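Long-range contacts in xenavidin (Xenopus tropicalis, PDB 2UZ2), which binds biotin in a pocket at one end of an eight-stranded antiparallel beta-barrel and, like other avidins, assembles as a tetramer: residues L16-I21 against G33-S38; L92-L97 against N117-L122. One frame throughout, in Å; residues are numbered along the deposited sequence.

Contact 1: L16-I21 against G33-S38; sequences LGSNLI and GTYFTS. With BTN (biotin), chain D.
Ser18 and Tyr35 meet at the ureido oxygen of biotin, and both donate a hydrogen bond to it: Ser18 OG lies 2.7 Å from O3, and Tyr35 OH lies 2.7 Å from the same O3. The oxygen reaches the tyrosine at the ring edge, in the ring plane, while Ser18 CB packs 3.5 Å from Tyr35 OH. Beside them Thr37 OG1 accepts the ureido N-H from N2 of biotin and is itself hydrogen-bonded to Val39 O.

The second shell fixes these groups. Ser18 OG also accepts a nearly straight bond from Ser38 N (2.9 Å, 170° at the hydrogen), which leaves its own hydrogen for biotin; its chi1 of -58° keeps OG beside the backbone N, within range of both. Tyr35 has Asn19 O over one ring face, offset toward the rim, and Leu20 CD1 at the ring edge, 3.9 Å from Tyr35 CD1. Two antiparallel hydrogen-bonded pairs, Asn19-Phe36 and Ile21-Thr34, flank the non-hydrogen-bonded pair Leu20-Tyr35; a water bridges Asn19 O and Thr34 OG1. Asn14, whose OD1 accepts from Ser18 N, is also hydrogen-bonded to biotin through ND2, probably at the ureido oxygen as in other avidins; three donors there would probably polarise the ureido group. This convergence on the ureido oxygen at the end of a barrel hairpin is the hallmark of the avidin biotin site.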
# COMPACT_ATOMS: atom_id res chain seq x y z
N LEU B 16 -17.64 -0.13 -7.49
CA LEU B 16 -18.48 0.05 -6.29
C LEU B 16 -19.67 0.98 -6.55
O LEU B 16 -20.62 1.01 -5.76
CB LEU B 16 -17.65 0.58 -5.12
CG LEU B 16 -16.46 -0.23 -4.58
CD1 LEU B 16 -15.42 0.70 -3.88
CD2 LEU B 16 -16.97 -1.30 -3.68
N GLY B 17 -19.65 1.69 -7.68
CA GLY B 17 -20.72 2.64 -8.05
C GLY B 17 -20.45 4.08 -7.65
O GLY B 17 -21.27 4.99 -7.94
N SER B 18 -19.28 4.32 -7.05
CA SER B 18 -18.88 5.68 -6.69
C SER B 18 -18.69 6.51 -7.94
O SER B 18 -18.34 5.98 -8.99
CB SER B 18 -17.59 5.68 -5.87
OG SER B 18 -17.79 4.90 -4.70
N ASN B 19 -18.95 7.80 -7.80
CA ASN B 19 -18.95 8.72 -8.92
C ASN B 19 -17.87 9.79 -8.75
O ASN B 19 -17.88 10.53 -7.75
CB ASN B 19 -20.35 9.35 -8.96
CG ASN B 19 -20.52 10.36 -10.04
OD1 ASN B 19 -20.09 10.15 -11.18
ND2 ASN B 19 -21.21 11.46 -9.72
N LEU B 20 -16.93 9.86 -9.71
CA LEU B 20 -15.84 10.84 -9.70
C LEU B 20 -16.18 11.88 -10.77
O LEU B 20 -16.46 11.49 -11.88
CB LEU B 20 -14.51 10.15 -10.02
CG LEU B 20 -13.35 11.06 -10.47
CD1 LEU B 20 -12.89 12.00 -9.30
CD2 LEU B 20 -12.22 10.19 -11.01
N ILE B 21 -16.21 13.16 -10.41
CA ILE B 21 -16.49 14.20 -11.44
C ILE B 21 -15.32 15.15 -11.43
O ILE B 21 -14.95 15.70 -10.40
CB ILE B 21 -17.81 14.96 -11.20
CG1 ILE B 21 -18.98 13.97 -11.20
CG2 ILE B 21 -18.00 16.06 -12.32
CD1 ILE B 21 -20.35 14.63 -10.98
N GLY B 33 -12.77 18.99 -8.66
CA GLY B 33 -14.00 18.28 -8.90
C GLY B 33 -14.62 17.79 -7.62
O GLY B 33 -14.43 18.38 -6.55
N THR B 34 -15.42 16.75 -7.76
CA THR B 34 -16.10 16.17 -6.59
C THR B 34 -16.10 14.66 -6.65
O THR B 34 -15.96 14.06 -7.71
CB THR B 34 -17.56 16.64 -6.47
OG1 THR B 34 -18.29 16.29 -7.66
CG2 THR B 34 -17.63 18.15 -6.26
N TYR B 35 -16.33 14.06 -5.49
CA TYR B 35 -16.40 12.60 -5.42
C TYR B 35 -17.61 12.24 -4.59
O TYR B 35 -17.84 12.79 -3.48
CB TYR B 35 -15.13 12.07 -4.77
CG TYR B 35 -14.91 10.62 -5.04
CD1 TYR B 35 -14.01 10.20 -6.04
CD2 TYR B 35 -15.52 9.66 -4.26
CE1 TYR B 35 -13.77 8.85 -6.27
CE2 TYR B 35 -15.30 8.29 -4.51
CZ TYR B 35 -14.41 7.91 -5.52
OH TYR B 35 -14.22 6.54 -5.71
N PHE B 36 -18.41 11.31 -5.10
CA PHE B 36 -19.52 10.84 -4.33
C PHE B 36 -19.33 9.34 -4.09
O PHE B 36 -19.46 8.50 -5.01
CB PHE B 36 -20.89 11.08 -4.96
CG PHE B 36 -22.00 10.67 -4.03
CD1 PHE B 36 -22.54 11.58 -3.16
CD2 PHE B 36 -22.40 9.34 -3.93
CE1 PHE B 36 -23.54 11.22 -2.27
CE2 PHE B 36 -23.38 8.94 -3.01
CZ PHE B 36 -23.95 9.89 -2.17
N THR B 37 -19.01 8.99 -2.86
CA THR B 37 -18.73 7.57 -2.60
C THR B 37 -19.98 6.72 -2.33
O THR B 37 -20.91 7.14 -1.63
CB THR B 37 -17.71 7.37 -1.46
OG1 THR B 37 -17.41 5.98 -1.38
CG2 THR B 37 -18.29 7.85 -0.14
N SER B 38 -20.01 5.50 -2.86
CA SER B 38 -21.14 4.60 -2.63
C SER B 38 -20.90 3.78 -1.36
O SER B 38 -21.81 3.07 -0.89
CB SER B 38 -21.35 3.69 -3.83
OG SER B 38 -21.99 4.38 -4.87
C11 BTN D . -15.22 7.68 5.66
O11 BTN D . -14.57 7.99 6.69
O12 BTN D . -16.13 6.82 5.79
C10 BTN D . -14.92 8.31 4.31
C9 BTN D . -15.47 7.49 3.15
C8 BTN D . -14.42 6.50 2.63
C7 BTN D . -14.68 6.04 1.20
C2 BTN D . -13.61 5.08 0.68
S1 BTN D . -12.17 5.89 0.39
C6 BTN D . -11.61 4.61 -0.80
C5 BTN D . -12.78 3.83 -1.36
N1 BTN D . -13.15 4.16 -2.74
C3 BTN D . -14.41 4.62 -2.79
O3 BTN D . -15.21 4.74 -3.94
N2 BTN D . -14.83 4.92 -1.57
C4 BTN D . -14.00 4.27 -0.56
O HOH W 1 -23.77 2.13 -6.05
O HOH W 2 -19.20 13.48 -7.60

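Contact 2: L92-L97 against N117-L122; sequences LHTMWL and NTFTRL. With BTN (biotin), chain D.
Leu92-Leu97 and Asn117-Leu122 run antiparallel, their strand axes approaching to 4.8 Å at 151°, with hydrogen-bonded pairs Leu92-Phe119 and Thr94-Asn117 around the non-hydrogen-bonded pair His93-Thr118.

At the second of these pairs the bonding is less regular: Asn117 N stands above the carbonyl plane of Thr94, not on a lone pair, whereas Asn117 O takes two donors from one residue. The backbone N of Thr94 is one; the other is its hydroxyl, with Thr94 OG1 2.7 Å from Asn117 O. The first torsion of Thr94 places that hydroxyl between its own backbone N and carbonyl carbon, where it can reach across the strands. Farther along, Asn117 OD1 meets the indole edge of Trp96, with NE1 donating to OD1 over 3.0 Å; the bond is bent (138° at the hydrogen), although ring and amide planes are only 13° apart. This bond helps fix the rotation of an indole whose face carries biotin: C6 stands 3.5 Å above the Trp96 ring plane, over its centre.

On the same side of the sheet, Phe119 presents its ring edge to Thr94 OG1, and Leu92 CB packs 4.0 Å from Phe119 CB. The other side bears His93 and Thr118, lying alongside each other, with His93 ND1 and Thr118 OG1 hydrogen-bonded at 2.7 Å. His93 NE2 is hydrogen-bonded to Glu105 of a second subunit, and Trp109 of a fourth packs on Trp96. A barrel strand pair thus serves two surfaces, an outward one at a subunit interface and an inward one contributing a tryptophan to the aromatic wall of an avidin biotin pocket.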
# COMPACT_ATOMS: atom_id res chain seq x y z
N LEU B 92 -9.37 4.45 -16.03
CA LEU B 92 -8.38 4.97 -15.10
C LEU B 92 -8.06 3.83 -14.14
O LEU B 92 -8.96 3.39 -13.40
CB LEU B 92 -8.93 6.15 -14.30
CG LEU B 92 -9.66 7.25 -15.06
CD1 LEU B 92 -10.14 8.33 -14.11
CD2 LEU B 92 -8.72 7.83 -16.10
N HIS B 93 -6.81 3.38 -14.15
CA HIS B 93 -6.32 2.45 -13.14
C HIS B 93 -5.73 3.21 -11.97
O HIS B 93 -4.77 3.95 -12.14
CB HIS B 93 -5.25 1.49 -13.71
CG HIS B 93 -5.79 0.49 -14.68
ND1 HIS B 93 -6.80 -0.39 -14.37
CD2 HIS B 93 -5.40 0.18 -15.93
CE1 HIS B 93 -7.05 -1.16 -15.41
NE2 HIS B 93 -6.22 -0.83 -16.38
N THR B 94 -6.28 3.00 -10.77
CA THR B 94 -5.87 3.74 -9.59
C THR B 94 -5.60 2.83 -8.39
O THR B 94 -6.10 1.72 -8.28
CB THR B 94 -6.95 4.75 -9.11
OG1 THR B 94 -8.04 4.06 -8.47
CG2 THR B 94 -7.48 5.62 -10.34
N MET B 95 -4.76 3.37 -7.52
CA MET B 95 -4.69 2.85 -6.18
C MET B 95 -4.90 4.00 -5.23
O MET B 95 -4.72 5.18 -5.60
CB MET B 95 -3.36 2.17 -5.97
CG MET B 95 -3.21 1.04 -6.97
SD MET B 95 -1.94 -0.07 -6.46
CE MET B 95 -2.83 -0.97 -5.18
N TRP B 96 -5.36 3.69 -4.03
CA TRP B 96 -5.72 4.72 -3.08
C TRP B 96 -5.24 4.42 -1.67
O TRP B 96 -5.00 3.26 -1.36
CB TRP B 96 -7.26 4.97 -3.06
CG TRP B 96 -8.13 3.74 -2.92
CD1 TRP B 96 -8.74 3.06 -3.92
CD2 TRP B 96 -8.49 3.07 -1.71
NE1 TRP B 96 -9.46 1.99 -3.42
CE2 TRP B 96 -9.33 1.97 -2.06
CE3 TRP B 96 -8.18 3.28 -0.36
CZ2 TRP B 96 -9.88 1.10 -1.11
CZ3 TRP B 96 -8.73 2.37 0.60
CH2 TRP B 96 -9.57 1.33 0.21
N LEU B 97 -5.09 5.47 -0.86
CA LEU B 97 -4.85 5.30 0.58
C LEU B 97 -5.95 6.09 1.27
O LEU B 97 -6.16 7.26 0.95
CB LEU B 97 -3.48 5.90 0.97
CG LEU B 97 -2.22 5.21 0.43
CD1 LEU B 97 -0.95 6.09 0.70
CD2 LEU B 97 -2.09 3.79 1.04
N ASN B 117 -8.86 0.80 -7.49
CA ASN B 117 -10.08 0.75 -8.26
C ASN B 117 -9.83 1.17 -9.68
O ASN B 117 -8.90 1.96 -9.94
CB ASN B 117 -11.13 1.68 -7.69
CG ASN B 117 -11.90 1.06 -6.55
OD1 ASN B 117 -11.63 1.38 -5.41
ND2 ASN B 117 -12.85 0.13 -6.85
N THR B 118 -10.64 0.64 -10.58
CA THR B 118 -10.60 1.12 -11.97
C THR B 118 -11.89 1.92 -12.22
O THR B 118 -13.00 1.51 -11.82
CB THR B 118 -10.40 -0.04 -13.00
OG1 THR B 118 -9.06 -0.57 -12.88
CG2 THR B 118 -10.60 0.45 -14.42
N PHE B 119 -11.73 3.06 -12.88
CA PHE B 119 -12.87 3.92 -13.23
C PHE B 119 -13.13 3.86 -14.73
O PHE B 119 -12.18 3.83 -15.50
CB PHE B 119 -12.61 5.37 -12.82
CG PHE B 119 -12.56 5.58 -11.33
CD1 PHE B 119 -13.66 6.06 -10.63
CD2 PHE B 119 -11.37 5.33 -10.61
CE1 PHE B 119 -13.60 6.26 -9.24
CE2 PHE B 119 -11.30 5.56 -9.23
CZ PHE B 119 -12.43 6.04 -8.56
N THR B 120 -14.40 3.86 -15.12
CA THR B 120 -14.77 3.92 -16.54
C THR B 120 -15.79 5.04 -16.74
O THR B 120 -16.28 5.64 -15.78
CB THR B 120 -15.41 2.62 -17.00
OG1 THR B 120 -16.58 2.38 -16.21
CG2 THR B 120 -14.43 1.44 -16.81
N ARG B 121 -16.13 5.32 -17.98
CA ARG B 121 -17.23 6.26 -18.25
C ARG B 121 -18.57 5.63 -17.94
O ARG B 121 -18.71 4.39 -17.85
CB ARG B 121 -17.18 6.72 -19.70
CG ARG B 121 -15.91 7.42 -20.03
CD ARG B 121 -15.75 8.62 -19.17
NE ARG B 121 -14.79 9.53 -19.76
CZ ARG B 121 -14.57 10.76 -19.31
NH1 ARG B 121 -15.26 11.22 -18.27
NH2 ARG B 121 -13.67 11.54 -19.91
N LEU B 122 -19.56 6.48 -17.72
CA LEU B 122 -20.92 6.02 -17.41
C LEU B 122 -21.54 5.40 -18.67
O LEU B 122 -21.47 5.98 -19.77
CB LEU B 122 -21.75 7.18 -16.82
CG LEU B 122 -21.54 7.53 -15.32
CD1 LEU B 122 -20.08 7.45 -14.84
CD2 LEU B 122 -22.11 8.90 -14.93
C11 BTN D . -15.22 7.68 5.66
O11 BTN D . -14.57 7.99 6.69
O12 BTN D . -16.13 6.82 5.79
C10 BTN D . -14.92 8.31 4.31
C9 BTN D . -15.47 7.49 3.15
C8 BTN D . -14.42 6.50 2.63
C7 BTN D . -14.68 6.04 1.20
C2 BTN D . -13.61 5.08 0.68
S1 BTN D . -12.17 5.89 0.39
C6 BTN D . -11.61 4.61 -0.80
C5 BTN D . -12.78 3.83 -1.36
N1 BTN D . -13.15 4.16 -2.74
C3 BTN D . -14.41 4.62 -2.79
O3 BTN D . -15.21 4.74 -3.94
N2 BTN D . -14.83 4.92 -1.57
C4 BTN D . -14.00 4.27 -0.56

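From the N terminus, strand 10-14 leads into contact 1, which closes the hairpin of strands 19-25 and 30-36. The chain then passes through strands 49-55, 62-68 and 75-84 before contact 2 joins strands 90-99 and 112-121, so the two closures follow in series and neither nests nor crosses. Strand 10-14 lies between strands 112-121 and 19-25 in the closed barrel, yet the contacts meet inside it: their centres are about 10 Å apart, Tyr35 OH is 3.4 Å from Phe119 CZ, and Leu20 CB is 4.1 Å from Phe119 CE1. One biotin spans both, hydrogen-bonded to contact 1 and packed against contact 2.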